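Local coordinates for membrane protein (Acinetobacter baumannii AB307-0294, PDB 5DL5), which forms a beta-barrel channel of the OprD porin family in the outer membrane and probably admits small solutes, including antibiotics, across that membrane, at residues T36-T40 with T50-A54; L187-W193 with Y208-N214; L318-Y322 with S333-Q337. All blocks are in the same frame, centred on the assembly; numbering follows the deposited sequence.

Overall arrangement
All three contacts are partly buried, 15 to 18 Å from the centre of the chain; contacts 1 and 2 lie in the barrel wall, contact 3 where a loop packs on it. Contacts 1 and 2 each join neighbouring antiparallel strands of a hairpin, on opposite sides of that centre, with their centres 32 Å apart. Contact 3 instead packs a loop against strand 332-341, and side-chain amides and hydroxyls do the work that backbone bonds do in the other two. Contact 2 combines a buried apolar face with exposed charged and aromatic groups, whereas contact 1 adds little beyond its backbone ladder and a water. Contacts 1 and 3 come within about 9 Å at their nearest atoms, and one detergent molecule passes close to both.

Contact 1: residues T36-T40 with T50-A54; sequences TGYLT and TSSVA
Gly37 and Leu39 pair with Ala54 and Ser52 in an antiparallel beta hairpin of the porin barrel, strands 29-43 and 50-62; the axes of segments 36-40 and 50-54 are 179° apart. The two hydrogen-bonded pairs use the N and O of Gly37, Ala54, Leu39 and Ser52; Thr50 bonds through its backbone to Arg41. Gly37 N reaches Ala54 O at 2.8 Å, and Ala54 N returns to Gly37 O at 3.0 Å. Leu39 N to Ser52 O and Ser52 N to Leu39 O are both 2.9 Å; the first lies in the carbonyl plane of Ser52. In between, CA-H groups lean on the same carbonyls, as Tyr38 CA does on Ser52 O at 3.3 Å. Backbone bonds also tie Thr36, Tyr38 and Thr40 to strand 416-428, while Val53 N is taken by Asn87 OD1. Tyr38, Thr40, Ser51 and Val53 share one face, where Tyr38 CD2 meets Val53 CG2 at 3.8 Å, obliquely to the ring. On the other face, Ser52 OG lies beside its backbone N (chi1 -58°) and bonds to Gly91 N. Leu39 O carries a second donor besides Ser52 N: a water 2.9 Å away, which also sits 2.7 Å from Ser52 OG.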
ATOM      1  N   THR A  36     -15.391   4.184  -8.755  1.00 34.81           N
ATOM      2  CA  THR A  36     -15.743   3.148  -9.714  1.00 36.82           C
ATOM      3  C   THR A  36     -14.409   2.529 -10.173  1.00 36.09           C
ATOM      4  O   THR A  36     -13.507   3.239 -10.674  1.00 36.41           O
ATOM      5  CB  THR A  36     -16.462   3.754 -10.931  1.00 38.82           C
ATOM      6  OG1 THR A  36     -17.396   4.758 -10.528  1.00 39.72           O
ATOM      7  CG2 THR A  36     -17.150   2.714 -11.772  1.00 40.62           C
ATOM      8  N   GLY A  37     -14.323   1.214 -10.109  1.00 35.21           N
ATOM      9  CA  GLY A  37     -13.115   0.522 -10.631  1.00 36.91           C
ATOM     10  C   GLY A  37     -13.309  -0.642 -11.579  1.00 35.24           C
ATOM     11  O   GLY A  37     -14.328  -1.306 -11.616  1.00 33.21           O
ATOM     12  N   TYR A  38     -12.247  -0.889 -12.319  1.00 36.36           N
ATOM     13  CA  TYR A  38     -12.141  -1.850 -13.384  1.00 35.33           C
ATOM     14  C   TYR A  38     -10.712  -2.340 -13.326  1.00 37.05           C
ATOM     15  O   TYR A  38      -9.786  -1.490 -13.406  1.00 35.30           O
ATOM     16  CB  TYR A  38     -12.283  -1.064 -14.649  1.00 38.39           C
ATOM     17  CG  TYR A  38     -12.191  -1.844 -15.935  1.00 41.46           C
ATOM     18  CD1 TYR A  38     -10.963  -2.121 -16.536  1.00 43.40           C
ATOM     19  CD2 TYR A  38     -13.337  -2.249 -16.605  1.00 46.73           C
ATOM     20  CE1 TYR A  38     -10.882  -2.820 -17.734  1.00 43.55           C
ATOM     21  CE2 TYR A  38     -13.259  -2.964 -17.804  1.00 46.49           C
ATOM     22  CZ  TYR A  38     -12.016  -3.238 -18.344  1.00 45.80           C
ATOM     23  OH  TYR A  38     -11.971  -3.948 -19.510  1.00 45.58           O
ATOM     24  N   LEU A  39     -10.498  -3.653 -13.204  1.00 35.09           N
ATOM     25  CA  LEU A  39      -9.167  -4.213 -13.236  1.00 36.24           C
ATOM     26  C   LEU A  39      -9.270  -5.555 -13.955  1.00 37.98           C
ATOM     27  O   LEU A  39     -10.020  -6.447 -13.549  1.00 36.58           O
ATOM     28  CB  LEU A  39      -8.634  -4.386 -11.803  1.00 35.57           C
ATOM     29  CG  LEU A  39      -7.153  -4.721 -11.584  1.00 36.55           C
ATOM     30  CD1 LEU A  39      -6.672  -4.422 -10.104  1.00 37.98           C
ATOM     31  CD2 LEU A  39      -6.809  -6.104 -12.059  1.00 37.06           C
ATOM     32  N   THR A  40      -8.526  -5.685 -15.037  1.00 38.18           N
ATOM     33  CA  THR A  40      -8.455  -6.928 -15.774  1.00 39.90           C
ATOM     34  C   THR A  40      -6.995  -7.336 -16.010  1.00 38.04           C
ATOM     35  O   THR A  40      -6.111  -6.505 -16.304  1.00 38.87           O
ATOM     36  CB  THR A  40      -9.121  -6.782 -17.196  1.00 43.42           C
ATOM     37  OG1 THR A  40      -8.334  -5.914 -18.010  1.00 40.92           O
ATOM     38  CG2 THR A  40     -10.580  -6.235 -17.134  1.00 44.60           C
ATOM     39  N   THR A  50      -8.431 -12.589 -15.145  1.00 39.38           N
ATOM     40  CA  THR A  50      -9.272 -12.016 -14.138  1.00 41.67           C
ATOM     41  C   THR A  50      -9.871 -10.727 -14.752  1.00 40.65           C
ATOM     42  O   THR A  50      -9.276 -10.049 -15.629  1.00 38.37           O
ATOM     43  CB  THR A  50      -8.576 -11.786 -12.821  1.00 39.88           C
ATOM     44  OG1 THR A  50      -7.416 -10.989 -13.065  1.00 37.89           O
ATOM     45  CG2 THR A  50      -8.252 -13.158 -12.018  1.00 40.19           C
ATOM     46  N   SER A  51     -11.085 -10.447 -14.315  1.00 39.25           N
ATOM     47  CA  SER A  51     -11.795  -9.171 -14.612  1.00 37.76           C
ATOM     48  C   SER A  51     -12.734  -8.833 -13.471  1.00 36.74           C
ATOM     49  O   SER A  51     -13.581  -9.666 -13.094  1.00 36.00           O
ATOM     50  CB  SER A  51     -12.590  -9.300 -15.910  1.00 39.91           C
ATOM     51  OG  SER A  51     -13.425  -8.109 -16.039  1.00 41.10           O
ATOM     52  N   SER A  52     -12.570  -7.643 -12.903  1.00 33.82           N
ATOM     53  CA  SER A  52     -13.268  -7.203 -11.743  1.00 33.52           C
ATOM     54  C   SER A  52     -13.772  -5.800 -12.010  1.00 33.79           C
ATOM     55  O   SER A  52     -12.974  -4.897 -12.284  1.00 34.11           O
ATOM     56  CB  SER A  52     -12.405  -7.236 -10.453  1.00 35.14           C
ATOM     57  OG  SER A  52     -11.920  -8.581 -10.227  1.00 33.57           O
ATOM     58  N   VAL A  53     -15.104  -5.596 -11.886  1.00 32.14           N
ATOM     59  CA  VAL A  53     -15.696  -4.251 -12.052  1.00 32.95           C
ATOM     60  C   VAL A  53     -16.673  -4.024 -10.907  1.00 32.22           C
ATOM     61  O   VAL A  53     -17.484  -4.956 -10.581  1.00 32.00           O
ATOM     62  CB  VAL A  53     -16.409  -4.030 -13.399  1.00 33.38           C
ATOM     63  CG1 VAL A  53     -16.730  -2.546 -13.583  1.00 34.30           C
ATOM     64  CG2 VAL A  53     -15.599  -4.547 -14.593  1.00 34.11           C
ATOM     65  N   ALA A  54     -16.592  -2.810 -10.279  1.00 31.42           N
ATOM     66  CA  ALA A  54     -17.314  -2.485  -9.067  1.00 30.25           C
ATOM     67  C   ALA A  54     -17.412  -0.973  -8.751  1.00 32.82           C
ATOM     68  O   ALA A  54     -16.704  -0.164  -9.374  1.00 32.37           O
ATOM     69  CB  ALA A  54     -16.717  -3.271  -7.890  1.00 31.33           C
TER
HETATM   70  O   HOH W   1      -9.535  -8.394 -11.436  1.00 37.64           O

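Contact 2: residues L187-W193 with Y208-N214; sequences LDRAIVW and YGLDSKN
Tyr208 directs its CA-H at Trp193 O and opens an antiparallel pairing of hairpin strands 190-200 and 203-212 in the barrel wall. Gly209 follows, with its N bonded to Trp193 O at 2.7 Å. The indole covers this glycine because Trp193 CG stands between its backbone N and carbonyl carbon (chi1 60°), folding the ring across the neighbouring strand; Gly209 CA makes a CH-pi contact 3.9 Å from the centroid of the six-membered ring, 23° off its normal. Leu210 turns to the buried face, where its CD1 touches Val192 CG1 at 3.6 Å and Ala190 CB at 3.7 Å. Asp211 exchanges two backbone bonds with Ile191, and a water joins Asp211 O to Arg189 NE. Ser212 OG is hydrogen-bonded to a second water (2.7 Å), which accepts from Arg189 N and donates to Lys213 O. Lys213 N closes the ladder on Arg189 O at 2.9 Å, while its CD lies over one guanidinium face of Arg189. Arg189 NH2 and Lys213 NZ are 4.5 Å apart, and Asp188 OD2 touches Lys213 CD at 3.6 Å. Here no charged atoms of opposite sign touch; Asp188 and Asp211 may partly offset the two cations, and Glu217 adds negative charge beside Asp211.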
ATOM      1  N   LEU A 187      -5.569 -11.728  12.074  1.00 34.22           N
ATOM      2  CA  LEU A 187      -4.399 -11.272  12.817  1.00 33.08           C
ATOM      3  C   LEU A 187      -4.390 -11.790  14.270  1.00 35.28           C
ATOM      4  O   LEU A 187      -5.430 -11.703  14.996  1.00 36.01           O
ATOM      5  CB  LEU A 187      -4.491  -9.754  12.792  1.00 33.02           C
ATOM      6  CG  LEU A 187      -3.270  -9.031  13.384  1.00 32.91           C
ATOM      7  CD1 LEU A 187      -1.842  -9.456  12.943  1.00 34.92           C
ATOM      8  CD2 LEU A 187      -3.490  -7.545  13.275  1.00 32.85           C
ATOM      9  N   ASP A 188      -3.257 -12.202  14.775  1.00 35.14           N
ATOM     10  CA  ASP A 188      -3.109 -12.501  16.226  1.00 37.38           C
ATOM     11  C   ASP A 188      -2.797 -11.133  16.970  1.00 38.95           C
ATOM     12  O   ASP A 188      -3.663 -10.562  17.560  1.00 36.50           O
ATOM     13  CB  ASP A 188      -2.041 -13.590  16.437  1.00 38.65           C
ATOM     14  CG  ASP A 188      -1.951 -14.075  17.948  1.00 45.09           C
ATOM     15  OD1 ASP A 188      -2.567 -13.459  18.825  1.00 47.21           O
ATOM     16  OD2 ASP A 188      -1.212 -15.048  18.253  1.00 45.95           O
ATOM     17  N   ARG A 189      -1.585 -10.560  16.863  1.00 34.10           N
ATOM     18  CA  ARG A 189      -1.256  -9.326  17.610  1.00 35.41           C
ATOM     19  C   ARG A 189      -0.123  -8.711  16.831  1.00 32.75           C
ATOM     20  O   ARG A 189       1.012  -9.253  16.849  1.00 33.46           O
ATOM     21  CB  ARG A 189      -0.754  -9.650  19.059  1.00 36.69           C
ATOM     22  CG  ARG A 189      -0.457  -8.435  19.939  1.00 40.73           C
ATOM     23  CD  ARG A 189       0.140  -8.750  21.292  1.00 43.86           C
ATOM     24  NE  ARG A 189       1.481  -9.320  21.084  1.00 45.24           N
ATOM     25  CZ  ARG A 189       2.104 -10.091  21.964  1.00 51.04           C
ATOM     26  NH1 ARG A 189       1.568 -10.350  23.165  1.00 51.84           N
ATOM     27  NH2 ARG A 189       3.252 -10.654  21.655  1.00 51.29           N
ATOM     28  N   ALA A 190      -0.361  -7.547  16.324  1.00 29.98           N
ATOM     29  CA  ALA A 190       0.700  -6.756  15.738  1.00 30.60           C
ATOM     30  C   ALA A 190       1.057  -5.523  16.591  1.00 29.51           C
ATOM     31  O   ALA A 190       0.182  -4.688  16.820  1.00 32.99           O
ATOM     32  CB  ALA A 190       0.265  -6.315  14.333  1.00 29.90           C
ATOM     33  N   ILE A 191       2.307  -5.421  17.066  1.00 29.08           N
ATOM     34  CA  ILE A 191       2.772  -4.317  17.840  1.00 31.20           C
ATOM     35  C   ILE A 191       3.660  -3.507  16.860  1.00 31.25           C
ATOM     36  O   ILE A 191       4.545  -4.105  16.224  1.00 32.14           O
ATOM     37  CB  ILE A 191       3.598  -4.761  19.056  1.00 36.05           C
ATOM     38  CG1 ILE A 191       2.854  -5.566  20.210  1.00 41.15           C
ATOM     39  CG2 ILE A 191       4.275  -3.603  19.740  1.00 36.45           C
ATOM     40  CD1 ILE A 191       1.458  -5.389  20.133  1.00 43.59           C
ATOM     41  N   VAL A 192       3.477  -2.198  16.833  1.00 30.04           N
ATOM     42  CA  VAL A 192       4.177  -1.321  15.919  1.00 32.37           C
ATOM     43  C   VAL A 192       4.717  -0.115  16.655  1.00 29.89           C
ATOM     44  O   VAL A 192       4.169   0.328  17.687  1.00 29.78           O
ATOM     45  CB  VAL A 192       3.327  -0.824  14.710  1.00 32.90           C
ATOM     46  CG1 VAL A 192       2.969  -1.973  13.828  1.00 37.81           C
ATOM     47  CG2 VAL A 192       2.096  -0.035  15.108  1.00 34.54           C
ATOM     48  N   TRP A 193       5.851   0.402  16.199  1.00 30.10           N
ATOM     49  CA  TRP A 193       6.394   1.633  16.752  1.00 29.26           C
ATOM     50  C   TRP A 193       7.227   2.273  15.686  1.00 30.36           C
ATOM     51  O   TRP A 193       7.642   1.585  14.684  1.00 29.29           O
ATOM     52  CB  TRP A 193       7.224   1.327  18.064  1.00 32.08           C
ATOM     53  CG  TRP A 193       8.410   0.374  17.782  1.00 35.50           C
ATOM     54  CD1 TRP A 193       9.741   0.759  17.504  1.00 36.15           C
ATOM     55  CD2 TRP A 193       8.389  -1.068  17.661  1.00 34.93           C
ATOM     56  NE1 TRP A 193      10.457  -0.322  17.173  1.00 36.99           N
ATOM     57  CE2 TRP A 193       9.670  -1.450  17.217  1.00 37.78           C
ATOM     58  CE3 TRP A 193       7.366  -2.043  17.739  1.00 37.04           C
ATOM     59  CZ2 TRP A 193      10.025  -2.821  16.987  1.00 40.94           C
ATOM     60  CZ3 TRP A 193       7.656  -3.344  17.476  1.00 37.53           C
ATOM     61  CH2 TRP A 193       9.002  -3.756  17.131  1.00 39.02           C
ATOM     62  N   TYR A 208      10.779   2.509  11.482  1.00 28.48           N
ATOM     63  CA  TYR A 208       9.594   1.897  12.063  1.00 30.98           C
ATOM     64  C   TYR A 208       9.898   0.411  12.306  1.00 31.03           C
ATOM     65  O   TYR A 208      10.694  -0.183  11.608  1.00 29.76           O
ATOM     66  CB  TYR A 208       8.400   1.976  11.069  1.00 30.02           C
ATOM     67  CG  TYR A 208       7.841   3.317  10.854  1.00 30.56           C
ATOM     68  CD1 TYR A 208       8.336   4.125   9.863  1.00 31.76           C
ATOM     69  CD2 TYR A 208       6.833   3.796  11.655  1.00 33.57           C
ATOM     70  CE1 TYR A 208       7.850   5.432   9.672  1.00 34.19           C
ATOM     71  CE2 TYR A 208       6.299   5.089  11.501  1.00 34.63           C
ATOM     72  CZ  TYR A 208       6.826   5.888  10.483  1.00 37.14           C
ATOM     73  OH  TYR A 208       6.390   7.159  10.269  1.00 38.91           O
ATOM     74  N   GLY A 209       9.199  -0.159  13.257  1.00 28.96           N
ATOM     75  CA  GLY A 209       9.275  -1.550  13.650  1.00 30.22           C
ATOM     76  C   GLY A 209       7.888  -2.186  13.759  1.00 30.53           C
ATOM     77  O   GLY A 209       6.875  -1.504  14.147  1.00 30.39           O
ATOM     78  N   LEU A 210       7.837  -3.480  13.440  1.00 30.33           N
ATOM     79  CA  LEU A 210       6.660  -4.274  13.599  1.00 31.43           C
ATOM     80  C   LEU A 210       7.104  -5.567  14.276  1.00 32.94           C
ATOM     81  O   LEU A 210       8.020  -6.260  13.795  1.00 29.84           O
ATOM     82  CB  LEU A 210       5.996  -4.645  12.270  1.00 29.51           C
ATOM     83  CG  LEU A 210       4.939  -5.738  12.260  1.00 29.69           C
ATOM     84  CD1 LEU A 210       3.638  -5.444  13.008  1.00 33.47           C
ATOM     85  CD2 LEU A 210       4.553  -6.055  10.854  1.00 29.54           C
ATOM     86  N   ASP A 211       6.347  -5.958  15.301  1.00 31.92           N
ATOM     87  CA  ASP A 211       6.433  -7.335  15.810  1.00 33.55           C
ATOM     88  C   ASP A 211       5.048  -7.949  15.840  1.00 33.27           C
ATOM     89  O   ASP A 211       4.173  -7.503  16.656  1.00 30.47           O
ATOM     90  CB  ASP A 211       7.062  -7.313  17.200  1.00 36.02           C
ATOM     91  CG  ASP A 211       7.194  -8.741  17.815  1.00 43.59           C
ATOM     92  OD1 ASP A 211       6.292  -9.532  17.722  1.00 52.98           O
ATOM     93  OD2 ASP A 211       8.198  -9.105  18.375  1.00 53.95           O
ATOM     94  N   SER A 212       4.858  -8.990  15.031  1.00 31.18           N
ATOM     95  CA  SER A 212       3.569  -9.590  14.878  1.00 30.40           C
ATOM     96  C   SER A 212       3.707 -10.991  15.307  1.00 32.28           C
ATOM     97  O   SER A 212       4.470 -11.758  14.704  1.00 32.13           O
ATOM     98  CB  SER A 212       3.151  -9.568  13.477  1.00 30.92           C
ATOM     99  OG  SER A 212       1.803 -10.120  13.326  1.00 33.10           O
ATOM    100  N   LYS A 213       2.912 -11.349  16.298  1.00 35.93           N
ATOM    101  CA  LYS A 213       3.121 -12.575  17.110  1.00 39.68           C
ATOM    102  C   LYS A 213       2.889 -13.806  16.220  1.00 40.76           C
ATOM    103  O   LYS A 213       1.962 -13.881  15.423  1.00 36.98           O
ATOM    104  CB  LYS A 213       2.209 -12.575  18.388  1.00 43.96           C
ATOM    105  CG  LYS A 213       2.097 -13.950  19.170  1.00 49.83           C
ATOM    106  CD  LYS A 213       1.316 -13.870  20.475  1.00 56.04           C
ATOM    107  CE  LYS A 213       1.436 -15.104  21.426  1.00 64.32           C
ATOM    108  NZ  LYS A 213       2.239 -14.952  22.698  1.00 72.07           N
ATOM    109  N   ASN A 214       3.818 -14.745  16.326  1.00 42.90           N
ATOM    110  CA  ASN A 214       3.824 -15.940  15.523  1.00 45.48           C
ATOM    111  C   ASN A 214       3.948 -15.749  14.053  1.00 44.81           C
ATOM    112  O   ASN A 214       3.646 -16.700  13.302  1.00 50.24           O
ATOM    113  CB  ASN A 214       2.571 -16.784  15.831  1.00 49.27           C
ATOM    114  CG  ASN A 214       2.580 -17.268  17.276  1.00 53.10           C
ATOM    115  OD1 ASN A 214       3.642 -17.601  17.804  1.00 55.35           O
ATOM    116  ND2 ASN A 214       1.475 -17.183  17.936  1.00 53.70           N
TER
HETATM  117  O   HOH W   2       0.251 -11.814  14.786  1.00 30.67           O
HETATM  118  O   HOH W   3       3.315  -9.021  18.940  1.00 38.49           O

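Contact 3: residues L318-Y322 with S333-Q337; sequences LPNSY and SAQIQ. With C8E ((hydroxyethyloxy)tri(ethyloxy)octane), chain B.
Gln335 reaches from its strand to Pro319, Asn320 and Tyr322. Its CB lies 3.3 Å and its CG 4.1 Å from Asn320 OD1, the two side chains sliding past each other in opposite directions. With CG anti to the backbone N (chi1 166°) and the rest extended, the chain carries CD to the edge of the Tyr322 ring, in its plane and 3.7 Å from Tyr322 CE2; amide and ring planes are 74° apart. At the tip, NE2 donates to Asn320 OD1 at 2.7 Å and to Pro319 O at 2.9 Å, both acceptors lying near its amide plane. The Pro319 carbonyl is approached from above its own plane; it also accepts a weak bond from Ser321 N, in an inverse gamma turn centred on Asn320. This turn belongs to the loop between strands 289-300 and 332-341, which packs on the barrel wall, Tyr322 touching Ala356 and Val358 of strand 351-365. Gln335 OE1 accepts from Tyr322 OH across a very short and doubtful 2.5 Å. The same hydroxyl accepts from Gln337 NE2, while Gln337 OE1 is hydrogen-bonded to Asn339 ND2. Asn320 ND2 donates to Ser333 OG at 3.0 Å, nearly straight at 172°, and the detergent's O21 donates to Tyr322 O at 2.9 Å.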
ATOM      1  N   LEU A 318       8.627   1.019  -1.576  1.00 28.24           N
ATOM      2  CA  LEU A 318       9.839   0.884  -2.398  1.00 31.58           C
ATOM      3  C   LEU A 318       9.464   1.327  -3.849  1.00 30.59           C
ATOM      4  O   LEU A 318       8.289   1.285  -4.202  1.00 30.76           O
ATOM      5  CB  LEU A 318      10.234  -0.582  -2.436  1.00 30.83           C
ATOM      6  CG  LEU A 318      10.704  -1.145  -1.092  1.00 30.01           C
ATOM      7  CD1 LEU A 318      10.872  -2.641  -1.174  1.00 32.33           C
ATOM      8  CD2 LEU A 318      11.996  -0.573  -0.648  1.00 31.91           C
ATOM      9  N   PRO A 319      10.428   1.745  -4.635  1.00 30.77           N
ATOM     10  CA  PRO A 319      10.113   2.407  -5.966  1.00 29.76           C
ATOM     11  C   PRO A 319       9.794   1.423  -7.083  1.00 29.36           C
ATOM     12  O   PRO A 319       9.090   1.717  -8.011  1.00 28.53           O
ATOM     13  CB  PRO A 319      11.449   3.145  -6.261  1.00 32.36           C
ATOM     14  CG  PRO A 319      12.554   2.349  -5.616  1.00 28.62           C
ATOM     15  CD  PRO A 319      11.875   1.904  -4.290  1.00 31.13           C
ATOM     16  N   ASN A 320      10.317   0.209  -7.043  1.00 31.05           N
ATOM     17  CA  ASN A 320      10.157  -0.717  -8.203  1.00 30.98           C
ATOM     18  C   ASN A 320       9.000  -1.631  -7.896  1.00 34.84           C
ATOM     19  O   ASN A 320       9.143  -2.850  -7.592  1.00 33.31           O
ATOM     20  CB  ASN A 320      11.372  -1.517  -8.529  1.00 29.00           C
ATOM     21  CG  ASN A 320      12.553  -0.655  -8.983  1.00 30.89           C
ATOM     22  OD1 ASN A 320      12.454   0.563  -9.113  1.00 31.84           O
ATOM     23  ND2 ASN A 320      13.697  -1.296  -9.172  1.00 30.36           N
ATOM     24  N   SER A 321       7.828  -1.042  -8.082  1.00 34.77           N
ATOM     25  CA  SER A 321       6.588  -1.591  -7.571  1.00 36.53           C
ATOM     26  C   SER A 321       5.435  -1.040  -8.397  1.00 36.37           C
ATOM     27  O   SER A 321       5.089   0.124  -8.245  1.00 33.49           O
ATOM     28  CB  SER A 321       6.323  -1.156  -6.108  1.00 37.09           C
ATOM     29  OG  SER A 321       5.190  -1.926  -5.618  1.00 36.35           O
ATOM     30  N   TYR A 322       4.902  -1.867  -9.271  1.00 33.76           N
ATOM     31  CA  TYR A 322       3.768  -1.514 -10.157  1.00 37.78           C
ATOM     32  C   TYR A 322       2.836  -2.700 -10.145  1.00 35.79           C
ATOM     33  O   TYR A 322       2.288  -2.967  -9.117  1.00 39.21           O
ATOM     34  CB  TYR A 322       4.236  -1.127 -11.609  1.00 37.03           C
ATOM     35  CG  TYR A 322       5.074   0.168 -11.646  1.00 35.14           C
ATOM     36  CD1 TYR A 322       4.439   1.428 -11.590  1.00 34.54           C
ATOM     37  CD2 TYR A 322       6.481   0.124 -11.634  1.00 33.61           C
ATOM     38  CE1 TYR A 322       5.175   2.611 -11.526  1.00 35.24           C
ATOM     39  CE2 TYR A 322       7.232   1.288 -11.577  1.00 35.08           C
ATOM     40  CZ  TYR A 322       6.576   2.529 -11.619  1.00 36.28           C
ATOM     41  OH  TYR A 322       7.313   3.679 -11.632  1.00 35.54           O
ATOM     42  N   SER A 333      16.713  -5.344  -9.301  1.00 26.33           N
ATOM     43  CA  SER A 333      15.959  -4.745 -10.388  1.00 28.70           C
ATOM     44  C   SER A 333      16.323  -3.266 -10.589  1.00 29.30           C
ATOM     45  O   SER A 333      16.881  -2.596  -9.693  1.00 29.31           O
ATOM     46  CB  SER A 333      14.423  -4.857 -10.102  1.00 30.49           C
ATOM     47  OG  SER A 333      14.080  -4.241  -8.865  1.00 28.89           O
ATOM     48  N   ALA A 334      16.049  -2.782 -11.795  1.00 29.59           N
ATOM     49  CA  ALA A 334      16.437  -1.441 -12.202  1.00 30.61           C
ATOM     50  C   ALA A 334      15.285  -0.843 -12.982  1.00 31.12           C
ATOM     51  O   ALA A 334      14.642  -1.549 -13.756  1.00 31.03           O
ATOM     52  CB  ALA A 334      17.678  -1.480 -13.067  1.00 31.30           C
ATOM     53  N   GLN A 335      15.024   0.433 -12.723  1.00 30.38           N
ATOM     54  CA  GLN A 335      13.960   1.123 -13.317  1.00 29.94           C
ATOM     55  C   GLN A 335      14.402   2.448 -13.902  1.00 31.13           C
ATOM     56  O   GLN A 335      15.163   3.183 -13.301  1.00 31.79           O
ATOM     57  CB  GLN A 335      12.898   1.441 -12.234  1.00 29.56           C
ATOM     58  CG  GLN A 335      11.849   2.473 -12.637  1.00 31.00           C
ATOM     59  CD  GLN A 335      10.670   2.743 -11.662  1.00 33.50           C
ATOM     60  OE1 GLN A 335       9.716   3.390 -12.054  1.00 31.63           O
ATOM     61  NE2 GLN A 335      10.747   2.248 -10.381  1.00 31.63           N
ATOM     62  N   ILE A 336      13.757   2.787 -14.989  1.00 32.29           N
ATOM     63  CA  ILE A 336      13.707   4.161 -15.484  1.00 36.04           C
ATOM     64  C   ILE A 336      12.243   4.605 -15.623  1.00 35.66           C
ATOM     65  O   ILE A 336      11.425   3.855 -16.108  1.00 35.72           O
ATOM     66  CB  ILE A 336      14.438   4.300 -16.827  1.00 38.44           C
ATOM     67  CG1 ILE A 336      14.272   5.744 -17.366  1.00 38.92           C
ATOM     68  CG2 ILE A 336      13.831   3.371 -17.859  1.00 41.36           C
ATOM     69  CD1 ILE A 336      15.363   6.052 -18.310  1.00 42.79           C
ATOM     70  N   GLN A 337      11.956   5.847 -15.233  1.00 34.96           N
ATOM     71  CA  GLN A 337      10.576   6.350 -15.144  1.00 35.50           C
ATOM     72  C   GLN A 337      10.571   7.720 -15.716  1.00 34.67           C
ATOM     73  O   GLN A 337      11.492   8.520 -15.464  1.00 33.40           O
ATOM     74  CB  GLN A 337      10.059   6.402 -13.666  1.00 35.50           C
ATOM     75  CG  GLN A 337       8.590   6.939 -13.531  1.00 38.48           C
ATOM     76  CD  GLN A 337       8.312   7.348 -12.114  1.00 40.82           C
ATOM     77  OE1 GLN A 337       8.853   8.288 -11.679  1.00 40.94           O
ATOM     78  NE2 GLN A 337       7.613   6.539 -11.367  1.00 39.25           N
TER
HETATM   79  C6  C8E B 501      -8.178 -14.587  -4.013  1.00 54.91           C
HETATM   80  C7  C8E B 501      -8.316 -13.756  -5.321  1.00 51.18           C
HETATM   81  C8  C8E B 501      -7.526 -14.272  -6.548  1.00 53.90           C
HETATM   82  O9  C8E B 501      -6.997 -13.221  -7.435  1.00 41.62           O
HETATM   83  C10 C8E B 501      -5.585 -13.391  -7.503  1.00 60.43           C
HETATM   84  C11 C8E B 501      -4.913 -12.670  -6.321  1.00 52.13           C
HETATM   85  O12 C8E B 501      -3.555 -12.391  -6.583  1.00 64.71           O
HETATM   86  C13 C8E B 501      -3.263 -11.505  -7.673  1.00 56.96           C
HETATM   87  C14 C8E B 501      -3.097 -10.092  -7.182  1.00 55.62           C
HETATM   88  O15 C8E B 501      -1.908  -9.448  -7.631  1.00 63.94           O
HETATM   89  C16 C8E B 501      -0.639 -10.071  -7.382  1.00 67.29           C
HETATM   90  C17 C8E B 501       0.322  -8.901  -7.179  1.00 73.13           C
HETATM   91  O18 C8E B 501      -0.223  -7.794  -7.959  1.00 77.61           O
HETATM   92  C19 C8E B 501      -0.064  -6.498  -7.365  1.00 78.88           C
HETATM   93  C20 C8E B 501      -0.544  -5.449  -8.353  1.00 69.34           C
HETATM   94  O21 C8E B 501      -0.221  -4.057  -8.074  1.00 63.28           O